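Local coordinates for protein putative hexose oxidase (Nonomuraea sp. ATCC 39727, PDB 5AWV) that probably oxidises the hexose of teicoplanin-type glycopeptide antibiotics with a flavin (FAD) that is covalently attached to the protein, at residues A30-V35 with T67-D72; P40-L45 with N55-Y60; E76-G81 with R512-H517; S119-L124 with V235-E240; L270-G275 with R372-D377. All coordinates share one frame; numbering follows the deposited sequence.

Contact 1 (A30-V35 with T67-D72)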
# COMPACT_ATOMS: atom_id res chain seq x y z
N ALA A 30 17.98 -5.42 16.08
CA ALA A 30 17.34 -6.69 16.39
C ALA A 30 17.54 -7.70 15.21
O ALA A 30 18.02 -7.34 14.15
CB ALA A 30 15.88 -6.43 16.63
N GLY A 31 17.21 -8.95 15.46
CA GLY A 31 17.33 -10.05 14.52
C GLY A 31 18.75 -10.57 14.33
O GLY A 31 19.66 -10.03 14.92
N PRO A 32 18.95 -11.55 13.48
CA PRO A 32 17.92 -12.16 12.64
C PRO A 32 17.25 -13.27 13.39
O PRO A 32 17.86 -13.76 14.31
CB PRO A 32 18.73 -12.72 11.48
CG PRO A 32 20.09 -13.02 12.09
CD PRO A 32 20.32 -11.88 13.02
N VAL A 33 16.04 -13.67 13.04
CA VAL A 33 15.44 -14.79 13.64
C VAL A 33 14.84 -15.68 12.55
O VAL A 33 13.98 -15.25 11.79
CB VAL A 33 14.29 -14.42 14.63
CG1 VAL A 33 13.90 -15.63 15.45
CG2 VAL A 33 14.67 -13.25 15.53
N LYS A 34 15.18 -16.96 12.55
CA LYS A 34 14.52 -17.89 11.66
C LYS A 34 13.45 -18.56 12.45
O LYS A 34 13.75 -19.31 13.32
CB LYS A 34 15.46 -18.96 11.13
CG LYS A 34 16.16 -18.55 9.87
CD LYS A 34 17.68 -18.50 9.98
CE LYS A 34 18.37 -19.06 8.74
NZ LYS A 34 17.92 -20.47 8.46
N VAL A 35 12.19 -18.32 12.10
CA VAL A 35 11.04 -18.82 12.79
C VAL A 35 10.51 -20.02 11.97
O VAL A 35 9.86 -19.86 10.92
CB VAL A 35 9.95 -17.73 12.89
CG1 VAL A 35 8.72 -18.25 13.61
CG2 VAL A 35 10.54 -16.51 13.59
N THR A 67 19.80 -4.20 6.84
CA THR A 67 20.05 -4.43 5.39
C THR A 67 20.96 -5.64 5.23
O THR A 67 20.70 -6.53 4.39
CB THR A 67 20.63 -3.18 4.75
OG1 THR A 67 19.66 -2.16 4.87
CG2 THR A 67 20.98 -3.39 3.30
N GLN A 68 22.00 -5.75 6.08
CA GLN A 68 22.90 -6.92 6.00
C GLN A 68 22.18 -8.21 6.26
O GLN A 68 22.42 -9.22 5.64
CB GLN A 68 24.13 -6.80 6.94
CG GLN A 68 25.10 -8.00 6.86
CD GLN A 68 25.71 -8.13 5.45
OE1 GLN A 68 25.67 -9.21 4.81
NE2 GLN A 68 26.18 -6.99 4.92
N GLN A 69 21.35 -8.25 7.27
CA GLN A 69 20.57 -9.40 7.49
C GLN A 69 19.65 -9.76 6.34
O GLN A 69 19.42 -10.96 6.07
CB GLN A 69 19.69 -9.20 8.72
CG GLN A 69 20.45 -9.33 10.05
CD GLN A 69 19.54 -8.95 11.23
OE1 GLN A 69 18.42 -9.40 11.31
NE2 GLN A 69 20.02 -8.13 12.10
N VAL A 70 19.06 -8.75 5.68
CA VAL A 70 18.26 -9.06 4.47
C VAL A 70 19.16 -9.73 3.42
O VAL A 70 18.77 -10.76 2.82
CB VAL A 70 17.61 -7.77 3.85
CG1 VAL A 70 16.88 -8.07 2.55
CG2 VAL A 70 16.65 -7.14 4.84
N ALA A 71 20.28 -9.09 3.13
CA ALA A 71 21.23 -9.66 2.14
C ALA A 71 21.59 -11.11 2.46
O ALA A 71 21.50 -11.99 1.57
CB ALA A 71 22.44 -8.84 2.03
N ASP A 72 21.87 -11.41 3.72
CA ASP A 72 22.12 -12.84 4.13
C ASP A 72 20.92 -13.75 3.94
O ASP A 72 21.04 -14.95 3.54
CB ASP A 72 22.64 -13.00 5.59
CG ASP A 72 23.87 -12.12 5.89
OD1 ASP A 72 24.70 -11.91 4.96
OD2 ASP A 72 24.00 -11.63 7.06

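Contact 2 (P40-L45 with N55-Y60)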
# COMPACT_ATOMS: atom_id res chain seq x y z
N PRO A 40 7.05 -20.66 18.61
CA PRO A 40 5.73 -20.16 18.91
C PRO A 40 5.32 -18.89 18.12
O PRO A 40 4.17 -18.61 18.07
CB PRO A 40 5.84 -19.76 20.39
CG PRO A 40 7.25 -19.67 20.68
CD PRO A 40 7.97 -20.58 19.74
N ARG A 41 6.26 -18.12 17.57
CA ARG A 41 5.93 -17.01 16.69
C ARG A 41 5.41 -17.41 15.31
O ARG A 41 4.86 -16.58 14.54
CB ARG A 41 7.16 -16.09 16.49
CG ARG A 41 7.58 -15.43 17.78
CD ARG A 41 8.97 -14.92 17.78
NE ARG A 41 9.94 -15.97 17.86
CZ ARG A 41 11.21 -15.76 18.14
NH1 ARG A 41 11.75 -14.52 18.32
NH2 ARG A 41 11.98 -16.83 18.20
N TYR A 42 5.59 -18.67 14.92
CA TYR A 42 5.35 -19.04 13.49
C TYR A 42 3.96 -18.75 12.97
O TYR A 42 3.78 -18.12 11.90
CB TYR A 42 5.68 -20.54 13.25
CG TYR A 42 5.46 -21.05 11.86
CD1 TYR A 42 6.39 -20.85 10.87
CD2 TYR A 42 4.31 -21.75 11.56
CE1 TYR A 42 6.18 -21.36 9.56
CE2 TYR A 42 4.09 -22.26 10.27
CZ TYR A 42 5.03 -22.06 9.29
OH TYR A 42 4.76 -22.56 8.02
N LEU A 43 2.94 -19.23 13.68
CA LEU A 43 1.56 -19.01 13.25
C LEU A 43 1.16 -17.52 13.15
O LEU A 43 0.43 -17.15 12.23
CB LEU A 43 0.51 -19.85 14.04
CG LEU A 43 0.55 -21.41 13.80
CD1 LEU A 43 -0.28 -22.20 14.81
CD2 LEU A 43 0.08 -21.86 12.40
N ASN A 44 1.55 -16.69 14.11
CA ASN A 44 1.32 -15.26 14.02
C ASN A 44 1.87 -14.74 12.70
O ASN A 44 1.19 -13.98 12.02
CB ASN A 44 1.87 -14.48 15.21
CG ASN A 44 1.01 -14.64 16.48
OD1 ASN A 44 -0.01 -15.37 16.49
ND2 ASN A 44 1.30 -13.87 17.44
N LEU A 45 3.10 -15.09 12.41
CA LEU A 45 3.76 -14.54 11.25
C LEU A 45 3.20 -15.06 9.94
O LEU A 45 3.08 -14.28 8.98
CB LEU A 45 5.23 -14.70 11.35
CG LEU A 45 5.86 -13.93 12.51
CD1 LEU A 45 7.32 -14.30 12.71
CD2 LEU A 45 5.74 -12.44 12.28
N ASN A 55 -3.37 -18.58 2.02
CA ASN A 55 -2.61 -19.27 3.04
C ASN A 55 -1.46 -19.95 2.44
O ASN A 55 -1.56 -20.44 1.33
CB ASN A 55 -3.45 -20.37 3.73
CG ASN A 55 -4.47 -19.77 4.63
OD1 ASN A 55 -5.62 -19.65 4.22
ND2 ASN A 55 -4.05 -19.25 5.78
N GLY A 56 -0.39 -19.99 3.18
CA GLY A 56 0.80 -20.70 2.82
C GLY A 56 1.31 -21.46 4.01
O GLY A 56 0.71 -21.40 5.10
N GLU A 57 2.39 -22.20 3.80
CA GLU A 57 3.01 -23.02 4.83
C GLU A 57 4.53 -22.95 4.56
O GLU A 57 5.11 -23.86 4.03
CB GLU A 57 2.44 -24.47 4.74
CG GLU A 57 2.86 -25.40 5.89
CD GLU A 57 2.34 -24.92 7.26
OE1 GLU A 57 1.19 -24.38 7.27
OE2 GLU A 57 3.08 -25.07 8.28
N PRO A 58 5.16 -21.82 4.89
CA PRO A 58 6.56 -21.75 4.57
C PRO A 58 7.43 -22.66 5.46
O PRO A 58 7.08 -22.92 6.61
CB PRO A 58 6.90 -20.26 4.81
CG PRO A 58 5.84 -19.79 5.72
CD PRO A 58 4.63 -20.55 5.43
N ASP A 59 8.60 -23.03 4.94
CA ASP A 59 9.61 -23.74 5.75
C ASP A 59 10.03 -22.90 6.96
O ASP A 59 10.20 -23.43 8.07
CB ASP A 59 10.84 -24.08 4.91
CG ASP A 59 10.55 -25.10 3.79
OD1 ASP A 59 9.49 -25.79 3.79
OD2 ASP A 59 11.37 -25.21 2.91
N TYR A 60 10.26 -21.60 6.73
CA TYR A 60 10.51 -20.73 7.86
C TYR A 60 10.11 -19.34 7.48
O TYR A 60 9.96 -19.06 6.27
CB TYR A 60 11.99 -20.75 8.34
CG TYR A 60 13.08 -20.49 7.34
CD1 TYR A 60 13.60 -21.53 6.52
CD2 TYR A 60 13.67 -19.22 7.24
CE1 TYR A 60 14.63 -21.26 5.60
CE2 TYR A 60 14.63 -18.98 6.33
CZ TYR A 60 15.13 -20.00 5.50
OH TYR A 60 16.13 -19.63 4.57

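Contact 3 (E76-G81 with R512-H517)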
# COMPACT_ATOMS: atom_id res chain seq x y z
N GLU A 76 20.82 -16.93 1.37
CA GLU A 76 20.39 -18.22 1.81
C GLU A 76 19.30 -18.91 0.97
O GLU A 76 19.38 -20.14 0.73
CB GLU A 76 19.98 -18.18 3.28
CG GLU A 76 19.68 -19.58 3.78
CD GLU A 76 19.54 -19.71 5.29
OE1 GLU A 76 18.97 -20.75 5.69
OE2 GLU A 76 19.96 -18.78 6.06
N THR A 77 18.29 -18.16 0.53
CA THR A 77 17.27 -18.73 -0.30
C THR A 77 17.88 -19.02 -1.69
O THR A 77 17.44 -19.90 -2.34
CB THR A 77 16.04 -17.79 -0.45
OG1 THR A 77 16.45 -16.59 -1.12
CG2 THR A 77 15.45 -17.42 0.93
N VAL A 78 18.81 -18.21 -2.16
CA VAL A 78 19.40 -18.49 -3.49
C VAL A 78 20.20 -19.80 -3.43
O VAL A 78 20.07 -20.67 -4.28
CB VAL A 78 20.33 -17.41 -3.93
CG1 VAL A 78 20.84 -17.72 -5.36
CG2 VAL A 78 19.61 -16.10 -4.00
N ARG A 79 20.95 -19.96 -2.35
CA ARG A 79 21.84 -21.09 -2.14
C ARG A 79 21.03 -22.40 -1.94
O ARG A 79 21.37 -23.40 -2.55
CB ARG A 79 22.89 -20.74 -1.04
CG ARG A 79 23.66 -21.89 -0.41
CD ARG A 79 22.92 -22.60 0.74
NE ARG A 79 23.60 -22.55 2.06
CZ ARG A 79 23.28 -23.29 3.13
NH1 ARG A 79 22.28 -24.18 3.11
NH2 ARG A 79 23.98 -23.15 4.26
N THR A 80 19.93 -22.38 -1.19
CA THR A 80 19.05 -23.57 -1.03
C THR A 80 18.02 -23.73 -2.13
O THR A 80 17.27 -24.73 -2.15
CB THR A 80 18.27 -23.53 0.31
OG1 THR A 80 17.53 -22.29 0.42
CG2 THR A 80 19.19 -23.65 1.46
N GLY A 81 17.95 -22.78 -3.06
CA GLY A 81 16.90 -22.78 -4.07
C GLY A 81 15.49 -22.80 -3.48
O GLY A 81 14.61 -23.49 -4.01
N ARG A 512 18.28 -13.82 -12.63
CA ARG A 512 17.84 -15.18 -12.35
C ARG A 512 16.36 -15.34 -12.06
O ARG A 512 15.89 -16.48 -11.86
CB ARG A 512 18.61 -15.80 -11.17
CG ARG A 512 20.10 -15.85 -11.41
CD ARG A 512 20.87 -15.83 -10.09
NE ARG A 512 20.69 -17.11 -9.46
CZ ARG A 512 21.53 -18.14 -9.50
NH1 ARG A 512 22.70 -18.08 -10.12
NH2 ARG A 512 21.20 -19.23 -8.87
N ASN A 513 15.60 -14.25 -12.08
CA ASN A 513 14.20 -14.34 -11.77
C ASN A 513 13.96 -14.99 -10.40
O ASN A 513 13.12 -15.86 -10.20
CB ASN A 513 13.43 -15.04 -12.90
CG ASN A 513 11.92 -14.80 -12.82
OD1 ASN A 513 11.11 -15.68 -13.12
ND2 ASN A 513 11.58 -13.68 -12.35
N HIS A 514 14.75 -14.57 -9.42
CA HIS A 514 14.55 -15.11 -8.07
C HIS A 514 13.38 -14.43 -7.37
O HIS A 514 12.84 -15.01 -6.46
CB HIS A 514 15.81 -14.92 -7.27
CG HIS A 514 15.82 -15.64 -5.98
ND1 HIS A 514 15.79 -17.02 -5.89
CD2 HIS A 514 15.83 -15.17 -4.71
CE1 HIS A 514 15.77 -17.37 -4.61
NE2 HIS A 514 15.79 -16.27 -3.88
N PHE A 515 13.03 -13.21 -7.79
CA PHE A 515 11.85 -12.50 -7.23
C PHE A 515 10.70 -12.60 -8.21
O PHE A 515 10.76 -12.02 -9.26
CB PHE A 515 12.23 -11.08 -6.90
CG PHE A 515 13.31 -11.03 -5.89
CD1 PHE A 515 12.99 -11.19 -4.55
CD2 PHE A 515 14.66 -10.95 -6.26
CE1 PHE A 515 13.97 -11.22 -3.58
CE2 PHE A 515 15.65 -10.98 -5.26
CZ PHE A 515 15.29 -11.09 -3.93
N HIS A 516 9.71 -13.43 -7.88
CA HIS A 516 8.62 -13.68 -8.76
C HIS A 516 7.31 -14.10 -8.04
O HIS A 516 7.34 -14.53 -6.92
CB HIS A 516 9.02 -14.74 -9.88
CG HIS A 516 9.20 -16.12 -9.36
ND1 HIS A 516 8.18 -17.04 -9.35
CD2 HIS A 516 10.27 -16.74 -8.81
CE1 HIS A 516 8.60 -18.17 -8.79
NE2 HIS A 516 9.87 -18.00 -8.44
N HIS A 517 6.21 -13.94 -8.76
CA HIS A 517 4.85 -14.24 -8.34
C HIS A 517 3.92 -14.14 -9.52
O HIS A 517 4.39 -13.85 -10.62
CB HIS A 517 4.44 -13.33 -7.16
CG HIS A 517 4.58 -11.86 -7.42
ND1 HIS A 517 3.82 -11.19 -8.35
CD2 HIS A 517 5.41 -10.93 -6.87
CE1 HIS A 517 4.12 -9.90 -8.32
NE2 HIS A 517 5.09 -9.71 -7.43

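Contact 4 (S119-L124 with V235-E240)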
# COMPACT_ATOMS: atom_id res chain seq x y z
N SER A 119 22.34 13.01 5.16
CA SER A 119 23.30 12.74 4.05
C SER A 119 22.55 12.50 2.73
O SER A 119 23.12 12.64 1.67
CB SER A 119 24.15 11.55 4.38
OG SER A 119 23.29 10.43 4.31
N MET A 120 21.26 12.20 2.81
CA MET A 120 20.38 12.23 1.62
C MET A 120 19.54 13.49 1.51
O MET A 120 18.98 13.75 0.43
CB MET A 120 19.52 10.97 1.61
CG MET A 120 20.36 9.71 1.68
SD MET A 120 21.23 9.38 0.08
CE MET A 120 20.17 8.14 -0.64
N ASN A 121 19.51 14.32 2.58
CA ASN A 121 18.62 15.49 2.70
C ASN A 121 17.19 15.02 2.29
O ASN A 121 16.51 15.64 1.46
CB ASN A 121 19.11 16.71 1.88
CG ASN A 121 18.37 17.96 2.18
OD1 ASN A 121 18.16 18.84 1.30
ND2 ASN A 121 18.02 18.12 3.40
N ALA A 122 16.75 13.97 2.96
CA ALA A 122 15.43 13.35 2.70
C ALA A 122 15.03 12.58 3.93
O ALA A 122 15.86 12.27 4.75
CB ALA A 122 15.54 12.38 1.52
N PHE A 123 13.76 12.22 3.99
CA PHE A 123 13.23 11.31 5.00
C PHE A 123 13.41 9.88 4.67
O PHE A 123 12.99 9.41 3.63
CB PHE A 123 11.76 11.61 5.22
CG PHE A 123 11.52 12.88 5.89
CD1 PHE A 123 11.59 12.99 7.25
CD2 PHE A 123 11.26 14.00 5.16
CE1 PHE A 123 11.34 14.17 7.87
CE2 PHE A 123 11.04 15.16 5.77
CZ PHE A 123 11.06 15.28 7.12
N LEU A 124 14.09 9.17 5.52
CA LEU A 124 14.29 7.74 5.46
C LEU A 124 13.04 7.10 6.10
O LEU A 124 12.66 7.44 7.30
CB LEU A 124 15.53 7.38 6.30
CG LEU A 124 16.12 5.98 6.20
CD1 LEU A 124 17.38 5.73 7.03
CD2 LEU A 124 15.22 4.93 6.65
N VAL A 235 14.52 23.29 -1.81
CA VAL A 235 13.86 23.98 -0.70
C VAL A 235 14.79 24.10 0.47
O VAL A 235 14.35 24.35 1.62
CB VAL A 235 12.59 23.21 -0.24
CG1 VAL A 235 11.51 23.26 -1.32
CG2 VAL A 235 12.92 21.79 0.19
N GLY A 236 16.08 23.89 0.21
CA GLY A 236 17.07 23.87 1.28
C GLY A 236 17.11 22.56 2.02
O GLY A 236 16.82 21.48 1.48
N ARG A 237 17.46 22.68 3.27
CA ARG A 237 17.68 21.55 4.15
C ARG A 237 16.79 21.57 5.40
O ARG A 237 16.98 20.74 6.29
CB ARG A 237 19.15 21.51 4.60
CG ARG A 237 20.13 21.50 3.45
CD ARG A 237 21.55 21.44 3.99
NE ARG A 237 21.82 20.28 4.81
CZ ARG A 237 21.99 19.04 4.34
NH1 ARG A 237 21.90 18.79 3.02
NH2 ARG A 237 22.22 18.04 5.16
N ASN A 238 15.78 22.43 5.42
CA ASN A 238 14.88 22.50 6.52
C ASN A 238 13.88 21.28 6.38
O ASN A 238 13.06 21.27 5.44
CB ASN A 238 14.14 23.83 6.40
CG ASN A 238 13.10 24.04 7.49
OD1 ASN A 238 12.34 25.00 7.42
ND2 ASN A 238 13.03 23.14 8.48
N PRO A 239 13.97 20.28 7.26
CA PRO A 239 13.16 19.04 7.03
C PRO A 239 11.66 19.35 6.96
O PRO A 239 10.92 18.64 6.25
CB PRO A 239 13.52 18.16 8.22
CG PRO A 239 14.84 18.64 8.58
CD PRO A 239 14.75 20.14 8.49
N GLU A 240 11.23 20.43 7.62
CA GLU A 240 9.81 20.83 7.52
C GLU A 240 9.33 21.21 6.14
O GLU A 240 8.14 21.33 5.94
CB GLU A 240 9.50 21.97 8.49
CG GLU A 240 9.73 21.67 9.95
CD GLU A 240 9.08 22.78 10.79
OE1 GLU A 240 9.77 23.77 11.11
OE2 GLU A 240 7.85 22.68 11.04

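Contact 5 (L270-G275 with R372-D377)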
# COMPACT_ATOMS: atom_id res chain seq x y z
N LEU A 270 -27.31 9.73 -11.16
CA LEU A 270 -26.27 9.86 -10.14
C LEU A 270 -24.83 9.58 -10.71
O LEU A 270 -23.93 10.37 -10.54
CB LEU A 270 -26.54 8.89 -8.97
CG LEU A 270 -25.46 8.79 -7.87
CD1 LEU A 270 -25.23 10.10 -7.17
CD2 LEU A 270 -25.86 7.80 -6.84
N LEU A 271 -24.66 8.42 -11.32
CA LEU A 271 -23.35 8.05 -11.90
C LEU A 271 -22.94 8.96 -13.02
O LEU A 271 -21.75 9.29 -13.08
CB LEU A 271 -23.29 6.58 -12.29
CG LEU A 271 -22.94 5.66 -11.14
CD1 LEU A 271 -24.02 5.60 -10.07
CD2 LEU A 271 -22.63 4.30 -11.73
N ARG A 272 -23.90 9.51 -13.83
CA ARG A 272 -23.55 10.49 -14.82
C ARG A 272 -23.13 11.79 -14.20
O ARG A 272 -22.16 12.38 -14.62
CB ARG A 272 -24.62 10.75 -15.90
CG ARG A 272 -24.99 9.48 -16.66
CD ARG A 272 -26.07 9.74 -17.66
NE ARG A 272 -26.62 8.45 -18.15
CZ ARG A 272 -27.23 8.29 -19.31
NH1 ARG A 272 -27.35 9.36 -20.18
NH2 ARG A 272 -27.72 7.07 -19.64
N ASN A 273 -23.91 12.28 -13.25
CA ASN A 273 -23.59 13.52 -12.53
C ASN A 273 -22.12 13.48 -11.97
O ASN A 273 -21.36 14.41 -12.11
CB ASN A 273 -24.51 13.66 -11.31
CG ASN A 273 -25.91 14.15 -11.63
OD1 ASN A 273 -26.77 14.16 -10.75
ND2 ASN A 273 -26.17 14.49 -12.84
N HIS A 274 -21.87 12.44 -11.21
CA HIS A 274 -20.63 12.21 -10.51
C HIS A 274 -19.48 12.12 -11.49
O HIS A 274 -18.51 12.80 -11.32
CB HIS A 274 -20.73 10.94 -9.68
CG HIS A 274 -19.43 10.52 -9.06
ND1 HIS A 274 -18.57 9.62 -9.67
CD2 HIS A 274 -18.83 10.88 -7.90
CE1 HIS A 274 -17.50 9.45 -8.92
NE2 HIS A 274 -17.64 10.17 -7.83
N GLY A 275 -19.61 11.29 -12.50
CA GLY A 275 -18.56 11.10 -13.49
C GLY A 275 -18.24 12.33 -14.27
O GLY A 275 -17.05 12.63 -14.49
N ARG A 372 -10.52 7.58 -17.44
CA ARG A 372 -10.22 8.92 -17.99
C ARG A 372 -11.44 9.77 -18.25
O ARG A 372 -11.33 10.96 -18.29
CB ARG A 372 -9.49 8.80 -19.35
CG ARG A 372 -8.27 7.96 -19.29
CD ARG A 372 -7.78 7.67 -20.71
NE ARG A 372 -7.17 8.91 -21.21
CZ ARG A 372 -6.95 9.19 -22.49
NH1 ARG A 372 -7.36 8.37 -23.47
NH2 ARG A 372 -6.34 10.31 -22.82
N LYS A 373 -12.59 9.14 -18.41
CA LYS A 373 -13.89 9.77 -18.64
C LYS A 373 -14.85 8.96 -17.79
O LYS A 373 -14.49 7.88 -17.31
CB LYS A 373 -14.27 9.67 -20.09
CG LYS A 373 -13.46 10.54 -20.96
CD LYS A 373 -13.75 10.16 -22.41
CE LYS A 373 -14.71 11.09 -23.09
NZ LYS A 373 -13.97 11.87 -24.14
N ARG A 374 -16.09 9.43 -17.63
CA ARG A 374 -17.06 8.62 -16.94
C ARG A 374 -17.34 7.32 -17.61
O ARG A 374 -17.24 7.13 -18.86
CB ARG A 374 -18.36 9.38 -16.72
CG ARG A 374 -19.18 9.59 -18.01
CD ARG A 374 -20.59 9.88 -17.58
NE ARG A 374 -21.53 10.29 -18.59
CZ ARG A 374 -22.36 9.50 -19.25
NH1 ARG A 374 -22.33 8.19 -19.09
NH2 ARG A 374 -23.28 10.06 -20.06
N LEU A 375 -17.79 6.40 -16.79
CA LEU A 375 -18.43 5.21 -17.30
C LEU A 375 -19.52 5.57 -18.32
O LEU A 375 -20.25 6.52 -18.16
CB LEU A 375 -19.04 4.41 -16.15
CG LEU A 375 -18.09 3.68 -15.20
CD1 LEU A 375 -18.82 3.09 -13.97
CD2 LEU A 375 -17.27 2.55 -15.87
N THR A 376 -19.61 4.81 -19.39
CA THR A 376 -20.55 5.10 -20.46
C THR A 376 -21.91 4.68 -19.98
O THR A 376 -22.10 4.01 -18.91
CB THR A 376 -20.24 4.26 -21.74
OG1 THR A 376 -20.53 2.89 -21.47
CG2 THR A 376 -18.82 4.48 -22.18
N ASP A 377 -22.91 5.07 -20.76
CA ASP A 377 -24.27 4.72 -20.41
C ASP A 377 -24.49 3.22 -20.33
O ASP A 377 -25.17 2.77 -19.44
CB ASP A 377 -25.25 5.34 -21.41
CG ASP A 377 -25.20 6.88 -21.41
OD1 ASP A 377 -24.71 7.50 -20.42
OD2 ASP A 377 -25.63 7.46 -22.44
O HOH W 1 -27.19 4.22 -18.15

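Contact 1 (A30-V35 with T67-D72)
Q69 reaches from the first turn of helix 67-80 to the chain A30-P32 and is the one residue of 67-72 that touches it. Its NE2 donates to A30 O at 3.0 Å. The bond is nearly straight (N-H...O 167°), and A30 O lies almost in the plane of the Q69 amide. The other end of the amide rests against P32. Q69 OE1 stands 3.3 Å from P32 CB and 3.1 Å from P32 N, which has no hydrogen to give; OE1 is instead hydrogen-bonded to the backbone N of G65. With one bond at each end, the amide is held against rotation. The amide carbon Q69 CD packs 3.5 Å from P32 CD, the two side chains crossing at about a right angle.

The backbone of 30-32 is unusual here: G31 has a positive phi (77°), and the peptide bond into P32 is cis. On the helix side, S66 OG accepts from Q69 N at the first turn. P32 also leans on H62 of strand 60-63, which pairs antiparallel with strand 33-35, while A30 packs on W142 of the second subunit. The contact thus ties helix 67-80 to the lead-in of strand 33-35, outermost in the mixed sheet within this chain.

Contact 2 (P40-L45 with N55-Y60)
The helical turn that carries Y42 and the irregular chain that carries E57 and P58 keep their backbones well apart, the nearest CA atoms being those of Y42 and Y60 at 7.8 Å, and the gap is bridged by one tyrosine side chain. Y42 extends away from its own backbone N, with CG anti to it (chi1 179°), and this carries the ring toward 55-60. The phenol OH donates to P58 O at 2.7 Å, meeting the carbonyl in its plane on a lone pair (C=O...donor angle 134°), and P58 O in turn sits near the plane of the ring, at its edge.

Around the same hydroxyl, P58 CD comes to 3.3 Å from Y42 OH, and the proline also packs against the hydroxyl end of the ring with P58 CD 4.2 Å from Y42 CZ. The carboxylate of E57 arrives obliquely. A bend at chi2 (63°) brings E57 OE2 to 3.0 Å from Y42 OH and 3.6 Å from Y42 CE2, and its plane is turned well away from that of the ring. The other carboxylate oxygen, OE1, has a long, weak ion pair with K46, whose NZ is also bonded to G56 O.

Further out, Y42 packs on V35 and P58 on I105 of strand 104-107, while N44 bonds to R349 and W350 of the second subunit. Helix 42-46 lies in the connection between the antiparallel neighbours 33-35 and 60-63. Both strands belong to the small mixed sheet of the FAD-binding domain, as in other PCMH-type flavoproteins, where such a sheet is part of one of two alpha+beta subdomains between which the cofactor is bound.

Contact 3 (E76-G81 with R512-H517)
T77 is the first residue of 76-81 to meet the C-terminal segment: H514 NE2 donates to T77 OG1 at 2.9 Å, the oxygen lying close to the imidazole plane. T77 OG1 sits between the backbone N and carbonyl carbon (chi1 63°), where it can also bond to V74 O one turn back, so the hydroxyl is held from both directions. The opposite ring nitrogen of H514, ND1, bonds to a citric acid molecule, probably from the crystallisation liquor, and the pairing fixes the ring's rotation.

V78 follows with both methyls engaged. CG2 sits over one face of the H514 imidazole in a CH-pi contact, 4.0 Å from the ring centroid and 15° off its normal. CG1 lies 3.8 Å from R512 NH2, obliquely to a guanidinium whose NH1 is bonded to K189 O.

At the end of the helix, T80 OG1 and T80 N approach E76 O from opposite faces of its carbonyl plane, at 2.9 Å and 3.0 Å. G81, with positive phi, then closes the helix in a Schellman motif. Helix 67-80 of the FAD-binding domain is thereby packed against the berberine-like C-terminal chain, which three residues after H514 supplies H517 to the FAD pocket.

Contact 4 (S119-L124 with V235-E240)
N121 ND2 lies over one face of the R237 guanidinium, 4.0 Å above its plane and offset toward the rim, and the same nitrogen is 3.5 Å from R237 CA. The amide and guanidinium planes are 25° apart. R237 NH1 comes 3.7 Å from N121 CB. A bend at chi3 (59°) folds the arginine back into this position, and R237 NH2 donates to P118 O, just ahead of 119-124, a bond that helps to hold the guanidinium alongside N121.

The other end of the amide faces the backbone: N121 OD1 is 3.0 Å from G236 O, a pair of acceptors with no proton between them. Both polar atoms of N121 have partners elsewhere, that of ND2 including a weak bond to Y116 OH.

N121 adopts a left-handed backbone conformation and, together with A122, faces D117. This is a G1 beta bulge, placed where strand 114-117 turns into its antiparallel neighbour 122-125 at the edge of the five-stranded sheet of the FAD-binding domain. The chain 235-240 has already left that sheet after strand 223-229 and runs on to strand 249-257 of the seven-stranded antiparallel sheet.

Two residues after N121, F123 points its ring edge at P239. F123 CZ is 3.5 Å from P239 O, which lies in the ring plane, and 3.9 Å from P239 CB. W142 of helix 131-142 packs against P239 and meets the F123 ring edge-to-face.

Contact 5 (L270-G275 with R372-D377)
The guanidinium of R374 carries R272 CG over the centre of one face, 3.7 Å above its plane, and at its edge, in plane, stands the carboxylate of D377. R272's own guanidinium has that same carboxylate over one face, the two planes only 12° apart, and a water at its edge. The water accepts from R272 NH2 at 3.3 Å and donates to D377 O at 2.8 Å.

R374 is held from within its segment: NH1 donates to L375 O at 2.8 Å, in the carbonyl plane, and R374 NH1 and NH2 both point to D377 OD1 in a salt bridge, though the exact place of this oxygen is uncertain. The face-on pairing of R272 with D377 is a matter of charge alone, since no N-H points at the oxygen, and its spacing is doubtful for the same reason. With chi1 at 71° the R374 chain starts out over its own backbone, then runs extended beside the helix, with R374 CB 3.7 Å from G275 CA. E276 pairs with R374 NE.

S268, of the fatty-acyl pocket, takes R272 NE, while R272 NH1 bonds to the backbone of one bound peptide and NH2 to that of another. Two arginines thus gather round one aspartate, which would probably offset part of their charge, with E276 adding a second carboxylate at R374. With D377 over its face, R272 can probably direct its N-H groups to S268, the water and the backbones of the bound peptides.

How the contacts relate
Contacts 2 and 5 are buried, contact 1 lies at the surface, and contacts 3 and 4 are partly covered. Contacts 1 and 3 grip the two ends of helix 67-80, and K34 of the first forms a salt bridge with E76 of the second. Y60 of contact 2 probably bonds to E76 as well, so all three meet round the small mixed sheet; contact 2 is nested in the loop that contact 1 closes. Contact 4 stands apart on the five-stranded antiparallel sheet. Contacts 1 to 3 each turn on one neutral hydrogen bond backed by packing, whereas contact 4 joins its segments by packing alone. Contact 5, on the opposite side of the chain's centre from contacts 1 to 3, relies instead on charged groups beside the bound antibiotic.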